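Local atomic coordinates of MmoQ Response regulator (Methylococcus capsulatus, PDB entry 3LJX), a protein that probably makes cyclic di-GMP from two GTP in its full-length, response-regulator form, of which this piece carries the all-helical HDOD domain. Residues 53-58 with 190-195; 68-73 with 131-136; 99-104 with 155-160; 118-123 with 221-226. All coordinates share one frame; numbering follows the deposited sequence.

In the fold
The four contacts join helices and the loops between them in a chain without strands, and three form a connected series. Contacts 1 and 2 have centres 12 Å apart and touch directly: Asn58 OD1 accepts a hydrogen bond from Val68 N at 2.8 Å, while Leu54 and Ala57 pack on the residues leading into helix 71-78. Contact 2 meets contact 4, 14 Å away between centres, where helix 132-141 follows helix 106-125. Contact 3 stands apart, its centre about 27 to 31 Å from the others and across the chain's centre from contacts 2 and 4. Cyclase activity would be expected of the GGDEF domain, absent from this piece; no contact is tied to a known active site.

Contact 1. Residues 53-58 with 190-195; sequences ILRFAN and TDWGFP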
loop_
_atom_site.group_PDB
_atom_site.type_symbol
_atom_site.label_atom_id
_atom_site.label_comp_id
_atom_site.label_asym_id
_atom_site.label_seq_id
_atom_site.Cartn_x
_atom_site.Cartn_y
_atom_site.Cartn_z
ATOM N N ILE A 53 4.585 8.203 7.911
ATOM C CA ILE A 53 3.705 8.732 8.947
ATOM C C ILE A 53 3.204 7.635 9.887
ATOM O O ILE A 53 3.259 7.791 11.100
ATOM C CB ILE A 53 2.534 9.534 8.334
ATOM C CG1 ILE A 53 3.082 10.837 7.740
ATOM C CG2 ILE A 53 1.467 9.837 9.399
ATOM C CD1 ILE A 53 2.163 11.501 6.751
ATOM N N LEU A 54 2.744 6.519 9.335
ATOM C CA LEU A 54 2.276 5.412 10.166
ATOM C C LEU A 54 3.411 4.913 11.041
ATOM O O LEU A 54 3.231 4.608 12.216
ATOM C CB LEU A 54 1.767 4.256 9.301
ATOM C CG LEU A 54 0.469 4.501 8.541
ATOM C CD1 LEU A 54 0.062 3.240 7.786
ATOM C CD2 LEU A 54 -0.643 4.978 9.486
ATOM N N ARG A 55 4.588 4.834 10.451
ATOM C CA ARG A 55 5.734 4.299 11.155
ATOM C C ARG A 55 6.139 5.208 12.318
ATOM O O ARG A 55 6.498 4.744 13.414
ATOM C CB ARG A 55 6.883 4.162 10.175
ATOM C CG ARG A 55 8.190 3.800 10.817
ATOM C CD ARG A 55 9.188 3.444 9.747
ATOM N NE ARG A 55 10.543 3.529 10.253
ATOM C CZ ARG A 55 11.364 4.541 10.005
ATOM N NH1 ARG A 55 10.966 5.553 9.239
ATOM N NH2 ARG A 55 12.586 4.529 10.520
ATOM N N PHE A 56 6.091 6.509 12.066
ATOM C CA PHE A 56 6.394 7.478 13.101
ATOM C C PHE A 56 5.362 7.329 14.218
ATOM O O PHE A 56 5.717 7.234 15.394
ATOM C CB PHE A 56 6.373 8.897 12.513
ATOM C CG PHE A 56 6.440 9.991 13.544
ATOM C CD1 PHE A 56 5.298 10.693 13.907
ATOM C CD2 PHE A 56 7.651 10.337 14.133
ATOM C CE1 PHE A 56 5.358 11.716 14.849
ATOM C CE2 PHE A 56 7.717 11.362 15.082
ATOM C CZ PHE A 56 6.568 12.047 15.439
ATOM N N ALA A 57 4.087 7.278 13.835
ATOM C CA ALA A 57 2.988 7.277 14.806
ATOM C C ALA A 57 2.942 5.985 15.588
ATOM O O ALA A 57 2.404 5.955 16.690
ATOM C CB ALA A 57 1.636 7.495 14.100
ATOM N N ASN A 58 3.481 4.911 15.008
ATOM C CA ASN A 58 3.445 3.593 15.653
ATOM C C ASN A 58 4.761 3.214 16.338
ATOM O O ASN A 58 4.861 2.155 16.971
ATOM C CB ASN A 58 3.011 2.512 14.642
ATOM C CG ASN A 58 1.549 2.680 14.209
ATOM O OD1 ASN A 58 0.744 3.239 14.954
ATOM N ND2 ASN A 58 1.210 2.209 13.010
ATOM N N THR A 190 4.660 -4.817 8.753
ATOM C CA THR A 190 4.873 -5.218 10.129
ATOM C C THR A 190 5.725 -4.172 10.868
ATOM O O THR A 190 5.383 -3.775 11.985
ATOM C CB THR A 190 5.530 -6.583 10.193
ATOM O OG1 THR A 190 4.605 -7.556 9.704
ATOM C CG2 THR A 190 5.928 -6.926 11.627
ATOM N N ASP A 191 6.807 -3.708 10.245
ATOM C CA ASP A 191 7.614 -2.652 10.866
ATOM C C ASP A 191 6.791 -1.392 11.111
ATOM O O ASP A 191 7.026 -0.696 12.088
ATOM C CB ASP A 191 8.859 -2.285 10.042
ATOM C CG ASP A 191 9.873 -1.440 10.856
ATOM O OD1 ASP A 191 10.364 -1.945 11.903
ATOM O OD2 ASP A 191 10.186 -0.281 10.463
ATOM N N TRP A 192 5.828 -1.100 10.232
ATOM C CA TRP A 192 5.088 0.161 10.328
ATOM C C TRP A 192 3.897 0.104 11.287
ATOM O O TRP A 192 3.164 1.088 11.435
ATOM C CB TRP A 192 4.642 0.641 8.944
ATOM C CG TRP A 192 5.790 0.850 8.029
ATOM C CD1 TRP A 192 7.122 0.857 8.368
ATOM C CD2 TRP A 192 5.732 1.065 6.620
ATOM N NE1 TRP A 192 7.893 1.075 7.247
ATOM C CE2 TRP A 192 7.062 1.207 6.161
ATOM C CE3 TRP A 192 4.685 1.154 5.696
ATOM C CZ2 TRP A 192 7.370 1.432 4.823
ATOM C CZ3 TRP A 192 4.990 1.379 4.366
ATOM C CH2 TRP A 192 6.321 1.518 3.942
ATOM N N GLY A 193 3.702 -1.046 11.929
ATOM C CA GLY A 193 2.711 -1.141 12.983
ATOM C C GLY A 193 1.524 -2.066 12.782
ATOM O O GLY A 193 0.775 -2.297 13.732
ATOM N N PHE A 194 1.337 -2.602 11.577
ATOM C CA PHE A 194 0.177 -3.460 11.321
ATOM C C PHE A 194 0.283 -4.782 12.086
ATOM O O PHE A 194 1.318 -5.435 12.076
ATOM C CB PHE A 194 0.012 -3.729 9.818
ATOM C CG PHE A 194 -0.566 -2.564 9.050
ATOM C CD1 PHE A 194 -1.942 -2.425 8.903
ATOM C CD2 PHE A 194 0.262 -1.609 8.472
ATOM C CE1 PHE A 194 -2.478 -1.361 8.194
ATOM C CE2 PHE A 194 -0.267 -0.539 7.768
ATOM C CZ PHE A 194 -1.645 -0.414 7.632
ATOM N N PRO A 195 -0.791 -5.186 12.759
ATOM C CA PRO A 195 -0.728 -6.481 13.453
ATOM C C PRO A 195 -0.808 -7.654 12.473
ATOM O O PRO A 195 -1.278 -7.500 11.342
ATOM C CB PRO A 195 -1.963 -6.444 14.364
ATOM C CG PRO A 195 -2.948 -5.577 13.625
ATOM C CD PRO A 195 -2.102 -4.528 12.906
HETATM O O HOH W 1 6.660 2.075 13.817
#
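The indole of Trp192 and the phenyl ring of Phe194 each receive an aliphatic group at a slant. Arg55 crosses the indole obliquely, its CB and CD nearest the pyrrole atoms, with CD 3.6 Å from Trp192 CD1, and its guanidinium plane is turned 52° from the ring. With CG anti to the backbone N (chi1 172°) and the chain extended as far as NE, the arginine runs past the indole to Asp191, where NE and OD2 make a long salt bridge of 3.8 Å. At the phenyl ring, Leu54 CD1 comes within 3.8 Å of Phe194 CE2. The third flat group, the amide of Asn58, holds its partner in its own plane: ND2 gives an almost straight bond (176°) of 2.7 Å to Trp192 O, on a lone pair in the carbonyl plane. That carbonyl lies where helix 181-191 ends in a Schellman motif, with Gly193 at positive phi; a CB on Gly193 would run into Asn58 ND2. The amide's other arm, OD1, is bonded to Val68 N, so both polar atoms are engaged and the rotation of the group is fixed. A leucine in place of Asn58 would probably leave both Trp192 O and Val68 N without these partners. Helix 132-141 adds Thr137 and Leu141 against Leu54. A water donates to Arg55 O at 2.7 Å and, more loosely, to Asp191 O.

Contact 2. Residues 68-73 with 131-136; sequences VASVID and APKEAF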
loop_
_atom_site.group_PDB
_atom_site.type_symbol
_atom_site.label_atom_id
_atom_site.label_comp_id
_atom_site.label_asym_id
_atom_site.label_seq_id
_atom_site.Cartn_x
_atom_site.Cartn_y
_atom_site.Cartn_z
ATOM N N VAL A 68 -2.002 3.039 14.799
ATOM C CA VAL A 68 -2.945 3.634 13.856
ATOM C C VAL A 68 -2.689 3.065 12.468
ATOM O O VAL A 68 -1.603 2.538 12.192
ATOM C CB VAL A 68 -2.838 5.195 13.801
ATOM C CG1 VAL A 68 -3.213 5.809 15.130
ATOM C CG2 VAL A 68 -1.448 5.633 13.385
ATOM N N ALA A 69 -3.687 3.187 11.600
ATOM C CA ALA A 69 -3.641 2.611 10.267
ATOM C C ALA A 69 -4.322 3.534 9.258
ATOM O O ALA A 69 -4.853 3.083 8.244
ATOM C CB ALA A 69 -4.305 1.226 10.266
ATOM N N SER A 70 -4.316 4.828 9.549
ATOM C CA SER A 70 -4.729 5.825 8.570
ATOM C C SER A 70 -4.072 7.172 8.889
ATOM O O SER A 70 -3.781 7.480 10.055
ATOM C CB SER A 70 -6.242 5.983 8.588
ATOM O OG SER A 70 -6.648 6.522 9.833
ATOM N N VAL A 71 -3.845 7.986 7.863
ATOM C CA VAL A 71 -3.240 9.285 8.102
ATOM C C VAL A 71 -4.089 10.100 9.080
ATOM O O VAL A 71 -3.552 10.744 9.984
ATOM C CB VAL A 71 -3.036 10.055 6.805
ATOM C CG1 VAL A 71 -2.227 11.328 7.062
ATOM C CG2 VAL A 71 -2.335 9.162 5.782
ATOM N N ILE A 72 -5.414 10.057 8.930
ATOM C CA ILE A 72 -6.267 10.873 9.803
ATOM C C ILE A 72 -6.160 10.413 11.271
ATOM O O ILE A 72 -6.133 11.238 12.191
ATOM C CB ILE A 72 -7.718 10.901 9.331
ATOM C CG1 ILE A 72 -8.511 11.948 10.115
ATOM C CG2 ILE A 72 -8.350 9.529 9.466
ATOM C CD1 ILE A 72 -8.062 13.368 9.859
ATOM N N ASP A 73 -6.064 9.104 11.493
ATOM C CA ASP A 73 -5.845 8.611 12.855
ATOM C C ASP A 73 -4.461 8.976 13.390
ATOM O O ASP A 73 -4.309 9.277 14.576
ATOM C CB ASP A 73 -6.079 7.108 12.943
ATOM C CG ASP A 73 -7.531 6.742 12.722
ATOM O OD1 ASP A 73 -8.411 7.491 13.217
ATOM O OD2 ASP A 73 -7.791 5.717 12.045
ATOM N N ALA A 131 -12.460 -1.499 9.559
ATOM C CA ALA A 131 -12.745 -0.077 9.355
ATOM C C ALA A 131 -12.262 0.306 7.961
ATOM O O ALA A 131 -11.099 0.075 7.619
ATOM C CB ALA A 131 -12.038 0.758 10.402
ATOM N N PRO A 132 -13.154 0.874 7.142
ATOM C CA PRO A 132 -12.784 1.195 5.743
ATOM C C PRO A 132 -11.602 2.154 5.599
ATOM O O PRO A 132 -10.787 1.989 4.686
ATOM C CB PRO A 132 -14.069 1.793 5.158
ATOM C CG PRO A 132 -15.193 1.125 5.998
ATOM C CD PRO A 132 -14.607 0.971 7.393
ATOM N N LYS A 133 -11.480 3.132 6.484
ATOM C CA LYS A 133 -10.324 4.029 6.406
ATOM C C LYS A 133 -9.005 3.276 6.628
ATOM O O LYS A 133 -7.978 3.624 6.033
ATOM C CB LYS A 133 -10.449 5.198 7.387
ATOM C CG LYS A 133 -10.408 4.814 8.855
ATOM C CD LYS A 133 -10.449 6.072 9.760
ATOM C CE LYS A 133 -11.066 5.736 11.123
ATOM N NZ LYS A 133 -11.028 6.879 12.092
ATOM N N GLU A 134 -9.039 2.241 7.473
ATOM C CA GLU A 134 -7.854 1.419 7.716
ATOM C C GLU A 134 -7.636 0.469 6.534
ATOM O O GLU A 134 -6.489 0.184 6.152
ATOM C CB GLU A 134 -7.991 0.649 9.036
ATOM C CG GLU A 134 -8.126 1.579 10.260
ATOM C CD GLU A 134 -8.254 0.819 11.588
ATOM O OE1 GLU A 134 -8.684 -0.355 11.577
ATOM O OE2 GLU A 134 -7.917 1.398 12.648
ATOM N N ALA A 135 -8.742 -0.013 5.954
ATOM C CA ALA A 135 -8.672 -0.888 4.791
ATOM C C ALA A 135 -8.094 -0.131 3.597
ATOM O O ALA A 135 -7.292 -0.679 2.835
ATOM C CB ALA A 135 -10.065 -1.461 4.452
ATOM N N PHE A 136 -8.504 1.127 3.435
ATOM C CA PHE A 136 -7.990 1.955 2.347
ATOM C C PHE A 136 -6.466 1.930 2.378
ATOM O O PHE A 136 -5.797 1.668 1.374
ATOM C CB PHE A 136 -8.467 3.395 2.510
ATOM C CG PHE A 136 -7.865 4.341 1.520
ATOM C CD1 PHE A 136 -6.556 4.792 1.680
ATOM C CD2 PHE A 136 -8.600 4.788 0.427
ATOM C CE1 PHE A 136 -5.987 5.675 0.765
ATOM C CE2 PHE A 136 -8.037 5.663 -0.497
ATOM C CZ PHE A 136 -6.729 6.113 -0.325
HETATM O O HOH W 2 -6.351 3.609 12.699
#
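Ala69 and Glu134 bring their backbones close, their CA atoms 5.1 Å apart, and Glu134 CA directs its hydrogen at Ala69 O in a 3.5 Å CH-O contact with an angle of 167°. Beside it the methyl of Ala69 rests on the stem of Glu134, CB to CG 3.8 Å. The direct polar link is the salt bridge from Lys133 NZ to Asp73 OD1, 2.9 Å, met on the syn lone pair of that oxygen. Lys133 starts with CG wedged between the backbone N and the carbonyl carbon (chi1 66°) and then runs extended across Asp73 at about a right angle, its CD passing Ser70 OG and Ile72 CG2. Ser70 is the N-cap of helix 71-78: its OG accepts from Asp73 N at 3.1 Å and donates to Asp73 OD2 at 2.6 Å, approaching from above the carboxylate plane. A water bound by Ala69 N donates to Asp73 OD2 and to Glu134 OE2, at 2.6 and 2.7 Å, and probably eases the closeness of these two acids. An alanine at Asp73 would probably leave the ammonium of Lys133 without its mate and the hydroxyl of Ser70 without its acceptor. Around the contact, Val71 packs on helices 36-43 and 47-58, whereas Pro132, Ala135 and Phe136 lean on helix 106-125.

Contact 3. Residues 99-104 with 155-160; sequences GRCEAF and EEYSEC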
loop_
_atom_site.group_PDB
_atom_site.type_symbol
_atom_site.label_atom_id
_atom_site.label_comp_id
_atom_site.label_asym_id
_atom_site.label_seq_id
_atom_site.Cartn_x
_atom_site.Cartn_y
_atom_site.Cartn_z
ATOM N N GLY A 99 11.505 7.787 -10.687
ATOM C CA GLY A 99 12.552 7.246 -9.843
ATOM C C GLY A 99 13.667 6.563 -10.619
ATOM O O GLY A 99 13.637 6.455 -11.847
ATOM N N ARG A 100 14.658 6.080 -9.884
ATOM C CA ARG A 100 15.880 5.582 -10.481
ATOM C C ARG A 100 15.765 4.231 -11.205
ATOM O O ARG A 100 16.511 3.993 -12.151
ATOM C CB ARG A 100 16.999 5.566 -9.434
ATOM C CG ARG A 100 17.528 6.960 -9.117
ATOM C CD ARG A 100 18.400 6.989 -7.866
ATOM N NE ARG A 100 19.088 8.275 -7.718
ATOM C CZ ARG A 100 18.525 9.383 -7.237
ATOM N NH1 ARG A 100 17.251 9.377 -6.855
ATOM N NH2 ARG A 100 19.233 10.504 -7.144
ATOM N N CYS A 101 14.847 3.352 -10.783
ATOM C CA CYS A 101 14.727 2.027 -11.418
ATOM C C CYS A 101 14.123 2.109 -12.823
ATOM O O CYS A 101 12.899 2.189 -12.995
ATOM C CB CYS A 101 13.929 1.046 -10.553
ATOM S SG CYS A 101 13.803 -0.614 -11.281
ATOM N N GLU A 102 14.997 2.072 -13.824
ATOM C CA GLU A 102 14.619 2.312 -15.213
ATOM C C GLU A 102 13.400 1.492 -15.673
ATOM O O GLU A 102 12.437 2.045 -16.228
ATOM C CB GLU A 102 15.831 2.058 -16.123
ATOM C CG GLU A 102 15.619 2.418 -17.585
ATOM C CD GLU A 102 16.916 2.400 -18.386
ATOM O OE1 GLU A 102 18.010 2.458 -17.773
ATOM O OE2 GLU A 102 16.839 2.338 -19.634
ATOM N N ALA A 103 13.437 0.182 -15.429
ATOM C CA ALA A 103 12.384 -0.710 -15.915
ATOM C C ALA A 103 11.081 -0.714 -15.085
ATOM O O ALA A 103 10.086 -1.293 -15.504
ATOM C CB ALA A 103 12.928 -2.136 -16.082
ATOM N N PHE A 104 11.080 -0.064 -13.924
ATOM C CA PHE A 104 9.886 -0.033 -13.074
ATOM C C PHE A 104 8.911 1.066 -13.497
ATOM O O PHE A 104 9.271 2.244 -13.599
ATOM C CB PHE A 104 10.266 0.149 -11.602
ATOM C CG PHE A 104 9.120 -0.064 -10.633
ATOM C CD1 PHE A 104 8.585 -1.340 -10.430
ATOM C CD2 PHE A 104 8.610 0.998 -9.891
ATOM C CE1 PHE A 104 7.542 -1.550 -9.526
ATOM C CE2 PHE A 104 7.574 0.801 -8.981
ATOM C CZ PHE A 104 7.041 -0.480 -8.797
ATOM N N GLU A 155 19.271 -0.775 -10.512
ATOM C CA GLU A 155 19.882 -1.453 -11.659
ATOM C C GLU A 155 19.710 -2.962 -11.590
ATOM O O GLU A 155 19.430 -3.611 -12.601
ATOM C CB GLU A 155 21.372 -1.101 -11.800
ATOM C CG GLU A 155 21.642 0.373 -12.068
ATOM C CD GLU A 155 21.106 0.842 -13.412
ATOM O OE1 GLU A 155 21.032 0.015 -14.348
ATOM O OE2 GLU A 155 20.763 2.038 -13.533
ATOM N N GLU A 156 19.889 -3.535 -10.409
ATOM C CA GLU A 156 19.666 -4.970 -10.284
ATOM C C GLU A 156 18.204 -5.296 -10.549
ATOM O O GLU A 156 17.893 -6.263 -11.243
ATOM C CB GLU A 156 20.080 -5.481 -8.909
ATOM C CG GLU A 156 21.575 -5.669 -8.769
ATOM C CD GLU A 156 22.032 -7.076 -9.105
ATOM O OE1 GLU A 156 21.189 -7.993 -9.201
ATOM O OE2 GLU A 156 23.249 -7.268 -9.260
ATOM N N TYR A 157 17.305 -4.473 -10.019
ATOM C CA TYR A 157 15.890 -4.777 -10.148
ATOM C C TYR A 157 15.423 -4.587 -11.590
ATOM O O TYR A 157 14.558 -5.321 -12.046
ATOM C CB TYR A 157 15.038 -3.972 -9.163
ATOM C CG TYR A 157 13.668 -4.572 -8.911
ATOM C CD1 TYR A 157 13.525 -5.918 -8.577
ATOM C CD2 TYR A 157 12.520 -3.794 -8.992
ATOM C CE1 TYR A 157 12.273 -6.471 -8.333
ATOM C CE2 TYR A 157 11.261 -4.334 -8.748
ATOM C CZ TYR A 157 11.143 -5.676 -8.421
ATOM O OH TYR A 157 9.890 -6.221 -8.180
ATOM N N SER A 158 16.011 -3.638 -12.318
ATOM C CA SER A 158 15.723 -3.524 -13.762
ATOM C C SER A 158 16.057 -4.807 -14.518
ATOM O O SER A 158 15.291 -5.239 -15.375
ATOM C CB SER A 158 16.445 -2.345 -14.406
ATOM O OG SER A 158 15.785 -1.126 -14.119
ATOM N N GLU A 159 17.190 -5.427 -14.198
ATOM C CA GLU A 159 17.488 -6.744 -14.755
ATOM C C GLU A 159 16.347 -7.732 -14.468
ATOM O O GLU A 159 15.818 -8.365 -15.384
ATOM C CB GLU A 159 18.794 -7.307 -14.202
ATOM C CG GLU A 159 20.046 -6.552 -14.595
ATOM C CD GLU A 159 21.307 -7.169 -13.981
ATOM O OE1 GLU A 159 21.258 -8.364 -13.597
ATOM O OE2 GLU A 159 22.341 -6.463 -13.880
ATOM N N CYS A 160 15.972 -7.875 -13.200
ATOM C CA CYS A 160 14.909 -8.815 -12.855
ATOM C C CYS A 160 13.628 -8.512 -13.632
ATOM O O CYS A 160 13.004 -9.403 -14.198
ATOM C CB CYS A 160 14.628 -8.784 -11.359
ATOM S SG CYS A 160 16.048 -9.228 -10.341
HETATM O O HOH W 3 18.913 -0.096 -16.130
#
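Ala103 and Ser158 join a type I beta turn, Cys101 to Phe104, to the side of helix 154-163, so that the loop between helices 80-88 and 106-125 of the HDOD domain is held against a helix. The one direct hydrogen bond between the segments runs from Ala103 N to Ser158 OG, 3.0 Å long and nearly straight at 171°. The same hydroxyl donates to Pro154 O of its own helix, one turn back, so it takes part in two bonds. Within the turn, Phe104 N donates to Cys101 O at 3.0 Å. Nonpolar contact backs up the polar one: the methyl of Ala103 touches the serine stem, with CB 3.9 Å from Ser158 CB, and also rests on Leu161 and Arg162 further along the helix. A sulfur-aromatic contact adds to this. Cys101, its SG anti to the backbone N (chi1 -178°), brings the sulfur to the edge of the Tyr157 ring, 75° off the normal, and SG lies 4.1 Å from CD2. Phe104 CD1 also meets that edge, more loosely, at 4.4 Å from Tyr157 CE2, while its own ring lies edge-to-face with that of Tyr106. The far end of Tyr157 is fixed by a hydrogen bond between OH and Glu173, and its side chain packs on Leu149 and Ala150 of helix 144-152. Toward solvent the link is made through water: one molecule stands 3.2 Å from Glu102 OE1 and 2.8 Å from Glu155 OE1.

Contact 4. Residues 118-123 with 221-226; sequences VALQSI and RQLALA
Two helices of the all-helical core, 106-125 and 214-233, cross here at 137° between their N-to-C directions, well off antiparallel, and the short segments' axes come within 8.9 Å. At the closest backbone approach, Leu120 to Ala226 (CA atoms 5.1 Å apart), the methyl of Ala226 touches Leu120 CB at 3.8 Å and also meets Ala119 CB. Leu120, whose CG stands anti to the backbone N (chi1 -176°), reaches over to helix 214-233 with both methyls. CD2 meets Leu223 CD2 at 3.6 Å, methyl to methyl, and CD1 lies 3.5 Å from the carbonyl oxygen Gln222 O, an apolar group lying over the helix backbone. Ile123 sends its two branches to different places. CG2 slides alongside the extended chain of Gln222, 3.9 Å from CG, the two side chains running in opposite directions. CD1 dips toward the backbone, 3.9 Å from Ala226 N, and also brushes Leu225 CB. The amide end of Gln222 is not left to this apolar surface, since OE1 hydrogen-bonds Thr129 OG1 in the loop beyond helix 106-125. All the residues that touch are buried, and their meeting is by apolar packing. On the flanks, Leu120 also packs against Ala135 of helix 132-141, while Leu225 turns to Leu247 and Ala251, so helix 214-233 touches both helix 106-125 and helix 245-254, the last modelled in this piece.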
loop_
_atom_site.group_PDB
_atom_site.type_symbol
_atom_site.label_atom_id
_atom_site.label_comp_id
_atom_site.label_asym_id
_atom_site.label_seq_id
_atom_site.Cartn_x
_atom_site.Cartn_y
_atom_site.Cartn_z
ATOM N N VAL A 118 -8.849 2.687 -3.116
ATOM C CA VAL A 118 -10.204 3.228 -3.257
ATOM C C VAL A 118 -11.229 2.103 -3.367
ATOM O O VAL A 118 -12.286 2.135 -2.712
ATOM C CB VAL A 118 -10.329 4.132 -4.494
ATOM C CG1 VAL A 118 -11.806 4.372 -4.823
ATOM C CG2 VAL A 118 -9.580 5.446 -4.274
ATOM N N ALA A 119 -10.906 1.098 -4.179
ATOM C CA ALA A 119 -11.778 -0.070 -4.317
ATOM C C ALA A 119 -11.976 -0.808 -2.992
ATOM O O ALA A 119 -13.095 -1.204 -2.654
ATOM C CB ALA A 119 -11.252 -1.034 -5.402
ATOM N N LEU A 120 -10.895 -1.002 -2.245
ATOM C CA LEU A 120 -10.992 -1.780 -1.018
ATOM C C LEU A 120 -11.826 -1.014 -0.003
ATOM O O LEU A 120 -12.636 -1.593 0.724
ATOM C CB LEU A 120 -9.607 -2.114 -0.457
ATOM C CG LEU A 120 -9.620 -3.022 0.776
ATOM C CD1 LEU A 120 -10.415 -4.337 0.531
ATOM C CD2 LEU A 120 -8.197 -3.316 1.236
ATOM N N GLN A 121 -11.641 0.297 0.033
ATOM C CA GLN A 121 -12.461 1.126 0.902
ATOM C C GLN A 121 -13.941 0.979 0.602
ATOM O O GLN A 121 -14.735 0.779 1.527
ATOM C CB GLN A 121 -12.072 2.598 0.802
ATOM C CG GLN A 121 -13.045 3.489 1.548
ATOM C CD GLN A 121 -12.387 4.727 2.079
ATOM O OE1 GLN A 121 -11.832 5.524 1.322
ATOM N NE2 GLN A 121 -12.440 4.904 3.394
ATOM N N SER A 122 -14.320 1.066 -0.680
ATOM C CA SER A 122 -15.736 0.897 -1.076
ATOM C C SER A 122 -16.291 -0.460 -0.691
ATOM O O SER A 122 -17.364 -0.565 -0.104
ATOM C CB SER A 122 -15.944 1.087 -2.581
ATOM O OG SER A 122 -15.934 2.456 -2.919
ATOM N N ILE A 123 -15.571 -1.505 -1.066
ATOM C CA ILE A 123 -15.958 -2.850 -0.685
ATOM C C ILE A 123 -16.183 -2.955 0.829
ATOM O O ILE A 123 -17.267 -3.330 1.273
ATOM C CB ILE A 123 -14.916 -3.872 -1.150
ATOM C CG1 ILE A 123 -14.908 -3.926 -2.681
ATOM C CG2 ILE A 123 -15.200 -5.232 -0.536
ATOM C CD1 ILE A 123 -13.696 -4.622 -3.288
ATOM N N ARG A 221 -10.689 -12.282 0.954
ATOM C CA ARG A 221 -11.485 -12.275 -0.274
ATOM C C ARG A 221 -11.798 -10.837 -0.701
ATOM O O ARG A 221 -11.868 -10.541 -1.895
ATOM C CB ARG A 221 -12.764 -13.096 -0.116
ATOM C CG ARG A 221 -12.530 -14.613 -0.197
ATOM C CD ARG A 221 -13.833 -15.429 -0.098
ATOM N NE ARG A 221 -14.316 -15.499 1.279
ATOM C CZ ARG A 221 -13.837 -16.346 2.185
ATOM N NH1 ARG A 221 -12.865 -17.199 1.858
ATOM N NH2 ARG A 221 -14.316 -16.340 3.422
ATOM N N GLN A 222 -11.936 -9.931 0.264
ATOM C CA GLN A 222 -12.184 -8.525 -0.063
ATOM C C GLN A 222 -10.965 -7.870 -0.687
ATOM O O GLN A 222 -11.083 -7.059 -1.622
ATOM C CB GLN A 222 -12.620 -7.748 1.165
ATOM C CG GLN A 222 -14.009 -8.142 1.709
ATOM C CD GLN A 222 -14.268 -7.519 3.082
ATOM O OE1 GLN A 222 -13.340 -7.372 3.898
ATOM N NE2 GLN A 222 -15.524 -7.148 3.341
ATOM N N LEU A 223 -9.798 -8.239 -0.174
ATOM C CA LEU A 223 -8.529 -7.760 -0.710
ATOM C C LEU A 223 -8.330 -8.289 -2.121
ATOM O O LEU A 223 -7.992 -7.529 -3.030
ATOM C CB LEU A 223 -7.373 -8.222 0.173
ATOM C CG LEU A 223 -7.109 -7.347 1.396
ATOM C CD1 LEU A 223 -6.642 -8.188 2.606
ATOM C CD2 LEU A 223 -6.094 -6.264 1.016
ATOM N N ALA A 224 -8.557 -9.592 -2.297
ATOM C CA ALA A 224 -8.382 -10.233 -3.597
ATOM C C ALA A 224 -9.297 -9.560 -4.615
ATOM O O ALA A 224 -8.898 -9.309 -5.750
ATOM C CB ALA A 224 -8.671 -11.761 -3.513
ATOM N N LEU A 225 -10.519 -9.242 -4.196
ATOM C CA LEU A 225 -11.448 -8.579 -5.094
ATOM C C LEU A 225 -10.985 -7.158 -5.462
ATOM O O LEU A 225 -11.106 -6.743 -6.614
ATOM C CB LEU A 225 -12.830 -8.537 -4.485
ATOM C CG LEU A 225 -13.921 -8.443 -5.525
ATOM C CD1 LEU A 225 -13.869 -9.674 -6.431
ATOM C CD2 LEU A 225 -15.247 -8.342 -4.808
ATOM N N ALA A 226 -10.454 -6.416 -4.493
ATOM C CA ALA A 226 -9.951 -5.077 -4.787
ATOM C C ALA A 226 -8.802 -5.171 -5.784
ATOM O O ALA A 226 -8.686 -4.348 -6.695
ATOM C CB ALA A 226 -9.480 -4.374 -3.518
#